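PDB 4ZAS: CalS13 from Micromonospora echinospora, which is probably a pyridoxal phosphate-dependent sugar aminotransferase of the DegT/DnrJ/EryC1 family, and binds dTDP-4-keto-6-deoxyglucose. Local coordinates for residues A[130-135]-A[367-372]. Numbering follows the deposited sequence.
Sequences IRWVDV and TTLPGL
Asp-134 and Leu-369 bring the two backbones together, their CA atoms 5.1 Å apart, where the loop leaving strand 129-132, an edge strand, within this chain, of the mixed sheet, runs alongside the turn entering helix 370-375. The Asp-134 carboxylate reaches the first turn of the helix, with CG anti to the backbone N (chi1 -158°). Both Asp-134 oxygens accept through their syn lone pairs: Asp-134 OD2 from Gly-371 N at 2.7 Å, Asp-134 OD1 from Leu-372 N at 2.8 Å. Neither bond is straight, at 148° and 142°. Val-135 N gives OD1 a second bond, from above the carboxylate plane. Leu-369 holds the N-cap position, so a carboxylate from the distant loop takes the amides its apolar side chain cannot. Leu-369 CD1 and Thr-367 CG2 meet Trp-132 CB, the former at 3.9 Å. Asp-134 N donates a hydrogen bond to the Asp-146 carboxylate, at helix 144-150. An asparagine for Asp-134 would probably leave one of the two helix amides without an acceptor, since its NH2 cannot accept. The contact lies away from the sugar nucleotide pocket, joining the sheet edge to helix 370-375, whose dipole would be expected to favour the buried negative charge.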
# COMPACT_ATOMS: atom_id res chain seq x y z
N ILE A 130 11.21 5.56 17.76
CA ILE A 130 10.07 5.36 18.67
C ILE A 130 10.46 5.62 20.14
O ILE A 130 11.48 5.11 20.60
CB ILE A 130 9.52 3.93 18.53
CG1 ILE A 130 8.75 3.77 17.22
CG2 ILE A 130 8.64 3.58 19.72
CD1 ILE A 130 8.18 2.38 17.02
N ARG A 131 9.69 6.46 20.84
CA ARG A 131 9.75 6.51 22.31
C ARG A 131 8.36 6.17 22.88
O ARG A 131 7.34 6.73 22.47
CB ARG A 131 10.26 7.84 22.85
CG ARG A 131 11.76 8.00 22.77
CD ARG A 131 12.26 9.26 23.48
NE ARG A 131 11.89 9.33 24.89
CZ ARG A 131 11.85 10.47 25.58
NH1 ARG A 131 12.13 11.63 24.98
NH2 ARG A 131 11.52 10.46 26.86
N TRP A 132 8.33 5.18 23.77
CA TRP A 132 7.06 4.70 24.29
C TRP A 132 6.52 5.57 25.40
O TRP A 132 7.24 5.97 26.33
CB TRP A 132 7.20 3.27 24.80
CG TRP A 132 7.62 2.25 23.74
CD1 TRP A 132 8.74 1.46 23.76
CD2 TRP A 132 6.91 1.91 22.54
NE1 TRP A 132 8.77 0.67 22.65
CE2 TRP A 132 7.66 0.91 21.89
CE3 TRP A 132 5.71 2.34 21.96
CZ2 TRP A 132 7.25 0.33 20.68
CZ3 TRP A 132 5.29 1.76 20.76
CH2 TRP A 132 6.07 0.78 20.13
N VAL A 133 5.24 5.86 25.31
CA VAL A 133 4.57 6.50 26.40
C VAL A 133 3.73 5.44 27.10
O VAL A 133 3.16 4.56 26.45
CB VAL A 133 3.76 7.68 25.91
CG1 VAL A 133 3.18 8.44 27.08
CG2 VAL A 133 4.65 8.58 25.13
N ASP A 134 3.68 5.52 28.43
CA ASP A 134 2.93 4.54 29.22
C ASP A 134 1.45 4.65 28.87
O ASP A 134 1.00 5.59 28.21
CB ASP A 134 3.18 4.75 30.72
CG ASP A 134 2.89 3.49 31.57
OD1 ASP A 134 2.55 2.44 31.00
OD2 ASP A 134 3.07 3.54 32.82
N VAL A 135 0.72 3.64 29.29
CA VAL A 135 -0.70 3.54 29.06
C VAL A 135 -1.43 3.82 30.36
O VAL A 135 -0.98 3.45 31.45
CB VAL A 135 -1.06 2.15 28.48
CG1 VAL A 135 -2.53 1.90 28.53
CG2 VAL A 135 -0.56 2.05 27.04
N THR A 367 11.65 0.45 27.57
CA THR A 367 11.69 1.34 28.72
C THR A 367 10.62 0.84 29.70
O THR A 367 9.66 0.20 29.28
CB THR A 367 11.43 2.81 28.29
OG1 THR A 367 11.32 3.65 29.44
CG2 THR A 367 10.14 2.94 27.52
N THR A 368 10.77 1.11 30.99
CA THR A 368 9.78 0.62 31.95
C THR A 368 8.46 1.38 31.89
O THR A 368 8.43 2.60 32.05
CB THR A 368 10.29 0.73 33.36
OG1 THR A 368 10.72 2.08 33.53
CG2 THR A 368 11.48 -0.18 33.57
N LEU A 369 7.38 0.64 31.68
CA LEU A 369 6.04 1.22 31.59
C LEU A 369 5.10 0.54 32.60
O LEU A 369 4.42 -0.44 32.28
CB LEU A 369 5.51 1.09 30.16
CG LEU A 369 6.45 1.55 29.05
CD1 LEU A 369 6.04 0.97 27.70
CD2 LEU A 369 6.52 3.08 28.98
N PRO A 370 5.08 1.04 33.84
CA PRO A 370 4.39 0.34 34.93
C PRO A 370 2.88 0.25 34.73
O PRO A 370 2.25 -0.76 35.08
CB PRO A 370 4.75 1.17 36.17
CG PRO A 370 5.07 2.52 35.63
CD PRO A 370 5.69 2.30 34.29
N GLY A 371 2.30 1.29 34.16
CA GLY A 371 0.88 1.28 33.88
C GLY A 371 0.53 0.17 32.91
O GLY A 371 -0.43 -0.58 33.13
N LEU A 372 1.32 0.04 31.84
CA LEU A 372 1.08 -1.01 30.84
C LEU A 372 1.31 -2.36 31.48
O LEU A 372 0.54 -3.28 31.26
CB LEU A 372 1.95 -0.82 29.59
CG LEU A 372 1.77 -1.89 28.50
CD1 LEU A 372 0.34 -1.99 27.98
CD2 LEU A 372 2.70 -1.59 27.34